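Local coordinates for 6-phospho-beta-glucosidase (Thermotoga maritima, PDB 1UP7), which hydrolyses cellobiose 6'-phosphate to glucose 6-phosphate and glucose, using NAD+ and a manganese ion as cofactors, at residues I31-F36 and K60-D65; L195-K200 and H355-F360; N91-P96 and E261-E266. All blocks are in the same frame, centred on the assembly; numbering follows the deposited sequence.

Contact 1. Residues I31-F36 and K60-D65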
loop_
_atom_site.group_PDB
_atom_site.type_symbol
_atom_site.label_atom_id
_atom_site.label_comp_id
_atom_site.label_asym_id
_atom_site.label_seq_id
_atom_site.Cartn_x
_atom_site.Cartn_y
_atom_site.Cartn_z
ATOM N N ILE A 31 -26.774 15.523 -29.953
ATOM C CA ILE A 31 -27.729 14.742 -29.185
ATOM C C ILE A 31 -28.920 14.459 -30.097
ATOM O O ILE A 31 -29.585 15.384 -30.555
ATOM C CB ILE A 31 -28.177 15.502 -27.896
ATOM C CG1 ILE A 31 -27.014 15.705 -26.923
ATOM C CG2 ILE A 31 -29.304 14.742 -27.156
ATOM C CD1 ILE A 31 -27.344 16.690 -25.801
ATOM N N ASP A 32 -29.200 13.190 -30.372
ATOM C CA ASP A 32 -30.301 12.890 -31.293
ATOM C C ASP A 32 -31.621 12.717 -30.575
ATOM O O ASP A 32 -32.657 13.157 -31.061
ATOM C CB ASP A 32 -29.990 11.684 -32.164
ATOM C CG ASP A 32 -28.770 11.904 -33.003
ATOM O OD1 ASP A 32 -28.897 12.521 -34.082
ATOM O OD2 ASP A 32 -27.631 11.527 -32.647
ATOM N N GLU A 33 -31.578 12.076 -29.409
ATOM C CA GLU A 33 -32.784 11.900 -28.618
ATOM C C GLU A 33 -32.533 11.786 -27.118
ATOM O O GLU A 33 -31.487 11.320 -26.665
ATOM C CB GLU A 33 -33.630 10.739 -29.141
ATOM C CG GLU A 33 -32.856 9.443 -29.350
ATOM C CD GLU A 33 -33.690 8.350 -30.019
ATOM O OE1 GLU A 33 -34.288 8.638 -31.072
ATOM O OE2 GLU A 33 -33.749 7.206 -29.490
ATOM N N VAL A 34 -33.502 12.281 -26.362
ATOM C CA VAL A 34 -33.566 12.065 -24.931
ATOM C C VAL A 34 -34.833 11.264 -24.642
ATOM O O VAL A 34 -35.938 11.671 -25.007
ATOM C CB VAL A 34 -33.493 13.387 -24.143
ATOM C CG1 VAL A 34 -33.522 13.116 -22.659
ATOM C CG2 VAL A 34 -32.185 14.131 -24.521
ATOM N N ILE A 35 -34.648 10.097 -24.041
ATOM C CA ILE A 35 -35.778 9.244 -23.714
ATOM C C ILE A 35 -35.979 9.144 -22.199
ATOM O O ILE A 35 -35.016 8.978 -21.433
ATOM C CB ILE A 35 -35.631 7.873 -24.375
ATOM C CG1 ILE A 35 -36.913 7.056 -24.186
ATOM C CG2 ILE A 35 -34.456 7.143 -23.780
ATOM C CD1 ILE A 35 -37.100 5.960 -25.259
ATOM N N PHE A 36 -37.239 9.233 -21.795
ATOM C CA PHE A 36 -37.621 9.344 -20.399
ATOM C C PHE A 36 -38.363 8.103 -19.942
ATOM O O PHE A 36 -39.221 7.601 -20.665
ATOM C CB PHE A 36 -38.505 10.599 -20.179
ATOM C CG PHE A 36 -37.792 11.888 -20.415
ATOM C CD1 PHE A 36 -37.051 12.487 -19.387
ATOM C CD2 PHE A 36 -37.817 12.493 -21.666
ATOM C CE1 PHE A 36 -36.366 13.697 -19.590
ATOM C CE2 PHE A 36 -37.125 13.701 -21.902
ATOM C CZ PHE A 36 -36.405 14.316 -20.843
ATOM N N LYS A 60 -35.066 14.891 -30.495
ATOM C CA LYS A 60 -36.261 14.088 -30.271
ATOM C C LYS A 60 -36.453 13.839 -28.775
ATOM O O LYS A 60 -35.495 13.538 -28.065
ATOM C CB LYS A 60 -36.161 12.782 -31.054
ATOM C CG LYS A 60 -36.500 12.909 -32.527
ATOM C CD LYS A 60 -36.234 11.581 -33.348
ATOM C CE LYS A 60 -36.713 10.268 -32.631
ATOM N NZ LYS A 60 -38.141 9.835 -32.957
ATOM N N VAL A 61 -37.682 14.006 -28.303
ATOM C CA VAL A 61 -38.038 13.727 -26.914
ATOM C C VAL A 61 -38.997 12.534 -26.865
ATOM O O VAL A 61 -40.072 12.576 -27.463
ATOM C CB VAL A 61 -38.727 14.938 -26.276
ATOM C CG1 VAL A 61 -39.202 14.618 -24.861
ATOM C CG2 VAL A 61 -37.822 16.182 -26.318
ATOM N N LEU A 62 -38.609 11.481 -26.154
ATOM C CA LEU A 62 -39.382 10.247 -26.140
ATOM C C LEU A 62 -39.708 9.759 -24.737
ATOM O O LEU A 62 -38.965 9.996 -23.796
ATOM C CB LEU A 62 -38.629 9.156 -26.923
ATOM C CG LEU A 62 -38.192 9.534 -28.343
ATOM C CD1 LEU A 62 -37.148 8.555 -28.902
ATOM C CD2 LEU A 62 -39.417 9.666 -29.268
ATOM N N ILE A 63 -40.832 9.060 -24.613
ATOM C CA ILE A 63 -41.144 8.342 -23.393
ATOM C C ILE A 63 -41.092 6.838 -23.676
ATOM O O ILE A 63 -41.653 6.376 -24.657
ATOM C CB ILE A 63 -42.529 8.800 -22.842
ATOM C CG1 ILE A 63 -42.464 10.279 -22.378
ATOM C CG2 ILE A 63 -42.974 7.893 -21.690
ATOM C CD1 ILE A 63 -43.811 10.912 -22.053
ATOM N N SER A 64 -40.377 6.099 -22.833
ATOM C CA SER A 64 -40.418 4.661 -22.865
ATOM C C SER A 64 -41.269 4.138 -21.710
ATOM O O SER A 64 -41.119 4.592 -20.556
ATOM C CB SER A 64 -39.022 4.109 -22.773
ATOM O OG SER A 64 -39.060 2.716 -22.626
ATOM N N ASP A 65 -42.140 3.177 -22.020
ATOM C CA ASP A 65 -42.955 2.513 -20.999
ATOM C C ASP A 65 -42.151 1.636 -20.056
ATOM O O ASP A 65 -42.660 1.278 -19.019
ATOM C CB ASP A 65 -44.074 1.671 -21.645
ATOM C CG ASP A 65 -45.196 2.516 -22.225
ATOM O OD1 ASP A 65 -45.432 3.625 -21.702
ATOM O OD2 ASP A 65 -45.899 2.132 -23.205
#
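Strands 33-36 and 60-63 run parallel, their short axes 4.5 Å apart at 19°, with Glu33 beside Lys60 and Phe36 beside Ile63. Five backbone hydrogen bonds alternate in direction, from Lys60 N to Asp32 O through to Ser64 N to Phe36 O; the shortest joins Phe36 N to Leu62 O at 2.8 Å. This is the edge of the Rossmann-type sheet of the NAD-binding domain, where strand 60-63 is outermost and helix 41-55 makes the beta-alpha-beta crossover. On the face of Phe36 and Val61, the ring edge turns to its neighbour, Phe36 CE2 lying 3.7 Å from Val61 CG1, and both side chains touch Val48 of that helix. On the other face, Ile35 reaches along the strand with CG1 turned opposite the backbone N (chi1 -172°), which brings CD1 to 3.6 Å from Ser64 CB, while its CG1 rests against Leu62 CB at 3.9 Å. The Glu33 carboxylate lies near Leu62 CD1 and alongside Lys60, whose NZ stays 4.5 Å from Glu33 OE1, beyond a salt bridge; OE2 is paired with Arg4 instead. Replacing Glu33 by an alanine is likely to leave Arg4 without its carboxylate mate and to take away the cover over Leu62 CD1. Main-chain bonds thus fix the strand pairing, whereas Lys60 probably adds only a loose electrostatic attraction at the edge strand.

Contact 2. Residues L195-K200 and H355-F360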
loop_
_atom_site.group_PDB
_atom_site.type_symbol
_atom_site.label_atom_id
_atom_site.label_comp_id
_atom_site.label_asym_id
_atom_site.label_seq_id
_atom_site.Cartn_x
_atom_site.Cartn_y
_atom_site.Cartn_z
ATOM N N LEU A 195 -19.619 14.902 2.429
ATOM C CA LEU A 195 -18.625 14.737 3.477
ATOM C C LEU A 195 -17.265 15.061 2.863
ATOM O O LEU A 195 -16.358 14.231 2.803
ATOM C CB LEU A 195 -18.676 13.310 3.989
ATOM C CG LEU A 195 -18.075 13.052 5.364
ATOM C CD1 LEU A 195 -19.054 13.351 6.469
ATOM C CD2 LEU A 195 -17.574 11.643 5.452
ATOM N N SER A 196 -17.163 16.279 2.357
ATOM C CA SER A 196 -16.046 16.675 1.537
ATOM C C SER A 196 -15.414 17.944 2.082
ATOM O O SER A 196 -16.042 18.677 2.868
ATOM C CB SER A 196 -16.523 16.878 0.089
ATOM O OG SER A 196 -17.474 17.947 0.007
ATOM N N PHE A 197 -14.171 18.170 1.651
ATOM C CA PHE A 197 -13.294 19.159 2.250
ATOM C C PHE A 197 -12.521 19.835 1.130
ATOM O O PHE A 197 -12.107 19.187 0.172
ATOM C CB PHE A 197 -12.369 18.483 3.269
ATOM C CG PHE A 197 -13.113 17.709 4.328
ATOM C CD1 PHE A 197 -13.539 16.388 4.085
ATOM C CD2 PHE A 197 -13.434 18.312 5.543
ATOM C CE1 PHE A 197 -14.248 15.682 5.032
ATOM C CE2 PHE A 197 -14.119 17.617 6.509
ATOM C CZ PHE A 197 -14.535 16.293 6.265
ATOM N N ILE A 198 -12.331 21.139 1.237
ATOM C CA ILE A 198 -11.485 21.849 0.301
ATOM C C ILE A 198 -10.293 22.369 1.073
ATOM O O ILE A 198 -10.446 23.063 2.092
ATOM C CB ILE A 198 -12.272 23.001 -0.421
ATOM C CG1 ILE A 198 -13.417 22.426 -1.244
ATOM C CG2 ILE A 198 -11.339 23.858 -1.318
ATOM C CD1 ILE A 198 -14.444 23.455 -1.727
ATOM N N GLU A 199 -9.114 22.032 0.570
ATOM C CA GLU A 199 -7.866 22.375 1.225
ATOM C C GLU A 199 -7.195 23.553 0.533
ATOM O O GLU A 199 -6.564 24.386 1.199
ATOM C CB GLU A 199 -6.956 21.139 1.241
ATOM C CG GLU A 199 -5.813 21.175 2.244
ATOM C CD GLU A 199 -5.236 19.789 2.516
ATOM O OE1 GLU A 199 -5.896 18.765 2.248
ATOM O OE2 GLU A 199 -4.107 19.716 3.002
ATOM N N LYS A 200 -7.325 23.611 -0.788
ATOM C CA LYS A 200 -6.690 24.663 -1.593
ATOM C C LYS A 200 -7.631 25.170 -2.672
ATOM O O LYS A 200 -8.415 24.407 -3.228
ATOM C CB LYS A 200 -5.357 24.175 -2.242
ATOM C CG LYS A 200 -4.363 23.525 -1.242
ATOM C CD LYS A 200 -3.037 24.248 -1.144
ATOM C CE LYS A 200 -2.805 24.923 0.223
ATOM N NZ LYS A 200 -2.050 26.268 0.035
ATOM N N HIS A 355 -5.655 14.879 8.376
ATOM C CA HIS A 355 -6.117 13.864 9.339
ATOM C C HIS A 355 -7.533 14.135 9.803
ATOM O O HIS A 355 -8.291 13.203 10.038
ATOM C CB HIS A 355 -5.190 13.753 10.560
ATOM C CG HIS A 355 -3.779 13.391 10.209
ATOM N ND1 HIS A 355 -2.686 14.045 10.740
ATOM C CD2 HIS A 355 -3.285 12.446 9.375
ATOM C CE1 HIS A 355 -1.582 13.527 10.236
ATOM N NE2 HIS A 355 -1.917 12.548 9.417
ATOM N N PHE A 356 -7.893 15.413 9.920
ATOM C CA PHE A 356 -9.231 15.820 10.373
ATOM C C PHE A 356 -10.262 15.329 9.375
ATOM O O PHE A 356 -11.281 14.743 9.737
ATOM C CB PHE A 356 -9.338 17.346 10.466
ATOM C CG PHE A 356 -10.660 17.853 10.986
ATOM C CD1 PHE A 356 -10.876 18.009 12.355
ATOM C CD2 PHE A 356 -11.697 18.188 10.106
ATOM C CE1 PHE A 356 -12.084 18.508 12.839
ATOM C CE2 PHE A 356 -12.911 18.669 10.585
ATOM C CZ PHE A 356 -13.104 18.834 11.967
ATOM N N ALA A 357 -10.001 15.574 8.106
ATOM C CA ALA A 357 -10.847 15.020 7.048
ATOM C C ALA A 357 -10.862 13.469 7.039
ATOM O O ALA A 357 -11.918 12.861 6.874
ATOM C CB ALA A 357 -10.453 15.568 5.687
ATOM N N LEU A 358 -9.703 12.841 7.206
ATOM C CA LEU A 358 -9.636 11.373 7.207
ATOM C C LEU A 358 -10.462 10.758 8.364
ATOM O O LEU A 358 -11.061 9.711 8.185
ATOM C CB LEU A 358 -8.188 10.889 7.236
ATOM C CG LEU A 358 -7.583 10.618 5.852
ATOM C CD1 LEU A 358 -7.763 11.785 4.881
ATOM C CD2 LEU A 358 -6.111 10.188 5.935
ATOM N N SER A 359 -10.523 11.417 9.525
ATOM C CA SER A 359 -11.283 10.872 10.635
ATOM C C SER A 359 -12.724 10.634 10.192
ATOM O O SER A 359 -13.305 9.571 10.494
ATOM C CB SER A 359 -11.259 11.767 11.865
ATOM O OG SER A 359 -11.894 13.022 11.621
ATOM N N PHE A 360 -13.299 11.589 9.459
ATOM C CA PHE A 360 -14.657 11.381 8.946
ATOM C C PHE A 360 -14.716 10.402 7.773
ATOM O O PHE A 360 -15.552 9.519 7.774
ATOM C CB PHE A 360 -15.339 12.694 8.553
ATOM C CG PHE A 360 -15.498 13.652 9.706
ATOM C CD1 PHE A 360 -16.534 13.485 10.631
ATOM C CD2 PHE A 360 -14.614 14.708 9.863
ATOM C CE1 PHE A 360 -16.676 14.363 11.696
ATOM C CE2 PHE A 360 -14.755 15.595 10.916
ATOM C CZ PHE A 360 -15.777 15.413 11.835
#
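Phe197 lays one face of its ring against the methyl of Ala357, a CH-pi contact in which Ala357 CB stands 3.7 Å from the ring centroid and 16° off the normal. The methyl sits off-centre, Ala357 CB nearest to Phe197 CD1 at 3.6 Å. Farther out on the same ring, Phe197 CZ meets Phe360 CD2 at 3.9 Å, the two side chains crossing at about a right angle. Phe356 touches more loosely: Phe197 CE2 comes to the edge of its ring, 4.4 Å from Phe356 CD2. At the start of the strand, Leu195 sends CD2 to the helix backbone, 3.7 Å from Phe360 O, and also packs it on Phe360 CB at 4.0 Å.

Strand 195-200 runs antiparallel to helix 355-360, their axes 9.1 Å apart, and Leu195 and Phe197, two residues apart, both face the helix. Ala357 and Phe360, three residues apart on the helix, point at the strand, and Phe356 brings in its ring from the flank. Ser359 OG donates a hydrogen bond to Phe356 O within the same turn. Around this layer, Leu248 of helix 245-248 packs on both Phe356 and Phe360, Tyr190 of the adjoining strand touches Ala357, and Phe356 also meets Lys385 of the second subunit. The strand is itself held in the antiparallel sheet of the C-terminal domain, Phe197 bonding through its backbone to Tyr190. Leu195 follows His194, a manganese ligand. With no hydrogen bond crossing between strand and helix, shape and apolar burial hold them together, and the small Ala357 methyl probably lets the helix settle closely over the flat Phe197 ring.

Contact 3. Residues N91-P96 and E261-E266. With G6P (6-O-phosphono-alpha-D-glucopyranose), chain J.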
loop_
_atom_site.group_PDB
_atom_site.type_symbol
_atom_site.label_atom_id
_atom_site.label_comp_id
_atom_site.label_asym_id
_atom_site.label_seq_id
_atom_site.Cartn_x
_atom_site.Cartn_y
_atom_site.Cartn_z
ATOM N N ASN A 91 -40.211 9.084 6.097
ATOM C CA ASN A 91 -39.807 8.048 7.046
ATOM C C ASN A 91 -38.333 8.166 7.402
ATOM O O ASN A 91 -37.988 8.070 8.583
ATOM C CB ASN A 91 -40.082 6.627 6.496
ATOM C CG ASN A 91 -41.582 6.317 6.310
ATOM O OD1 ASN A 91 -42.418 6.825 7.019
ATOM N ND2 ASN A 91 -41.897 5.458 5.338
ATOM N N ASP A 92 -37.489 8.380 6.386
ATOM C CA ASP A 92 -36.060 8.573 6.582
ATOM C C ASP A 92 -35.718 9.665 7.604
ATOM O O ASP A 92 -34.886 9.427 8.470
ATOM C CB ASP A 92 -35.366 8.886 5.238
ATOM C CG ASP A 92 -35.332 7.691 4.276
ATOM O OD1 ASP A 92 -35.516 6.528 4.710
ATOM O OD2 ASP A 92 -35.112 7.837 3.048
ATOM N N GLU A 93 -36.353 10.832 7.469
ATOM C CA GLU A 93 -36.090 11.998 8.303
ATOM C C GLU A 93 -36.789 11.890 9.657
ATOM O O GLU A 93 -36.217 12.244 10.684
ATOM C CB GLU A 93 -36.525 13.289 7.570
ATOM C CG GLU A 93 -35.932 13.447 6.178
ATOM C CD GLU A 93 -36.566 14.585 5.374
ATOM O OE1 GLU A 93 -37.770 14.870 5.568
ATOM O OE2 GLU A 93 -35.865 15.192 4.526
ATOM N N GLY A 94 -38.018 11.373 9.653
ATOM C CA GLY A 94 -38.888 11.402 10.841
ATOM C C GLY A 94 -38.626 10.354 11.914
ATOM O O GLY A 94 -38.661 10.656 13.115
ATOM N N ILE A 95 -38.347 9.123 11.480
ATOM C CA ILE A 95 -38.170 7.983 12.373
ATOM C C ILE A 95 -37.007 8.093 13.388
ATOM O O ILE A 95 -37.237 7.762 14.549
ATOM C CB ILE A 95 -38.122 6.630 11.523
ATOM C CG1 ILE A 95 -39.536 6.186 11.119
ATOM C CG2 ILE A 95 -37.354 5.507 12.228
ATOM C CD1 ILE A 95 -39.581 5.106 9.979
ATOM N N PRO A 96 -35.790 8.506 12.978
ATOM C CA PRO A 96 -34.674 8.656 13.924
ATOM C C PRO A 96 -34.925 9.670 15.021
ATOM O O PRO A 96 -34.343 9.536 16.098
ATOM C CB PRO A 96 -33.497 9.109 13.038
ATOM C CG PRO A 96 -33.862 8.704 11.642
ATOM C CD PRO A 96 -35.365 8.789 11.592
ATOM N N GLU A 261 -41.048 21.610 10.563
ATOM C CA GLU A 261 -41.619 20.684 9.600
ATOM C C GLU A 261 -40.541 19.828 8.903
ATOM O O GLU A 261 -39.407 20.276 8.598
ATOM C CB GLU A 261 -42.595 21.420 8.627
ATOM C CG GLU A 261 -42.868 20.750 7.272
ATOM C CD GLU A 261 -43.715 21.587 6.289
ATOM O OE1 GLU A 261 -43.409 22.797 6.070
ATOM O OE2 GLU A 261 -44.688 21.023 5.702
ATOM N N LEU A 262 -40.869 18.557 8.709
ATOM C CA LEU A 262 -39.951 17.672 7.982
ATOM C C LEU A 262 -39.694 18.206 6.573
ATOM O O LEU A 262 -40.637 18.559 5.870
ATOM C CB LEU A 262 -40.501 16.240 7.888
ATOM C CG LEU A 262 -40.509 15.381 9.172
ATOM C CD1 LEU A 262 -41.375 14.159 8.974
ATOM C CD2 LEU A 262 -39.113 14.988 9.650
ATOM N N ARG A 263 -38.428 18.292 6.182
ATOM C CA ARG A 263 -38.082 18.799 4.878
ATOM C C ARG A 263 -38.918 18.093 3.799
ATOM O O ARG A 263 -39.445 18.737 2.890
ATOM C CB ARG A 263 -36.612 18.562 4.609
ATOM C CG ARG A 263 -36.142 19.130 3.290
ATOM C CD ARG A 263 -36.393 20.650 3.082
ATOM N NE ARG A 263 -36.119 20.999 1.683
ATOM C CZ ARG A 263 -36.568 22.086 1.060
ATOM N NH1 ARG A 263 -37.324 22.965 1.707
ATOM N NH2 ARG A 263 -36.259 22.289 -0.224
ATOM N N ALA A 264 -39.046 16.763 3.908
ATOM C CA ALA A 264 -39.784 15.995 2.908
ATOM C C ALA A 264 -41.206 16.487 2.731
ATOM O O ALA A 264 -41.715 16.470 1.603
ATOM C CB ALA A 264 -39.783 14.452 3.193
ATOM N N ARG A 265 -41.856 16.909 3.819
ATOM C CA ARG A 265 -43.185 17.473 3.696
ATOM C C ARG A 265 -43.190 18.845 3.057
ATOM O O ARG A 265 -44.156 19.153 2.352
ATOM C CB ARG A 265 -44.002 17.466 5.004
ATOM C CG ARG A 265 -44.432 16.099 5.490
ATOM C CD ARG A 265 -44.927 16.094 6.914
ATOM N NE ARG A 265 -46.348 16.453 7.034
ATOM C CZ ARG A 265 -47.331 15.564 7.042
ATOM N NH1 ARG A 265 -47.050 14.266 6.938
ATOM N NH2 ARG A 265 -48.594 15.958 7.160
ATOM N N GLU A 266 -42.150 19.664 3.262
ATOM C CA GLU A 266 -42.186 20.948 2.566
ATOM C C GLU A 266 -41.938 20.716 1.087
ATOM O O GLU A 266 -42.597 21.316 0.271
ATOM C CB GLU A 266 -41.388 22.084 3.214
ATOM C CG GLU A 266 -39.959 21.825 3.646
ATOM C CD GLU A 266 -39.401 23.031 4.448
ATOM O OE1 GLU A 266 -40.209 23.721 5.138
ATOM O OE2 GLU A 266 -38.165 23.293 4.402
HETATM C C1 G6P J . -28.335 19.843 -1.760
HETATM C C2 G6P J . -27.621 18.465 -1.825
HETATM C C3 G6P J . -28.494 17.464 -2.580
HETATM C C4 G6P J . -29.793 17.322 -1.803
HETATM C C5 G6P J . -30.508 18.687 -1.807
HETATM C C6 G6P J . -31.797 18.616 -1.001
HETATM O O1 G6P J . -27.624 20.850 -1.016
HETATM O O2 G6P J . -26.342 18.513 -2.456
HETATM O O3 G6P J . -27.852 16.200 -2.779
HETATM O O4 G6P J . -30.586 16.260 -2.334
HETATM O O5 G6P J . -29.676 19.727 -1.231
HETATM O O6 G6P J . -32.777 19.500 -1.525
HETATM P P G6P J . -34.346 19.218 -1.297
HETATM O O1P G6P J . -35.077 20.229 -2.150
HETATM O O2P G6P J . -34.828 19.378 0.137
HETATM O O3P G6P J . -34.619 17.822 -1.779
#
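The phosphate oxygen O2P of glucose 6-phosphate is gripped twice by Arg263, NE giving an almost straight bond of 2.6 Å (171°) and NH2 a weak one; NH2 also reaches O1P at 3.1 Å and is further held by the backbone O of Lys290. The phosphorus lies in the guanidinium plane, so the arginine meets the phosphate with its edge. Its third nitrogen, NH1, forms a salt bridge of 2.8 Å to Glu266 OE2, one turn along, which helps fix the rotation of the group. Arg263 has CG anti to N (chi1 -177°) and bends at chi2, which carries the guanidinium away from Glu93 and onto the phosphate.

Here the first turn of helix 263-278, in the C-terminal domain, docks on a helix of the NAD-binding domain. Glu93 OE1 accepts Ala264 N at 2.8 Å through its syn lone pair, a carboxylate serving an amide at the helix start, where the helix dipole would probably add to the attraction. Glu93 OE2 forms a salt bridge with Arg89, another substrate-binding residue, and lies 3.5 Å from Arg263 CB. Leu262, at the N-cap position, lays CD2 3.7 Å from Glu93 CB and close to Gly94 N.

Overall arrangement
Contact 1 lies at the sheet edge of the NAD-binding domain, contact 2 within the C-terminal domain, and contact 3 bridges the two; contact 2 is buried, the others only partly. No helix or strand is shared, and none of the three touches another: the centres of contacts 1 and 2 are about 40 Å apart, on opposite sides of the chain's centre. Contact 1 closes before either of the others opens, while the segments of contacts 2 and 3 alternate along the chain. The chemistry follows place: main-chain hydrogen bonds at the sheet edge, aromatic and aliphatic packing in the interior beside a neighbouring subunit, and charged groups where the domains meet around the sugar phosphate.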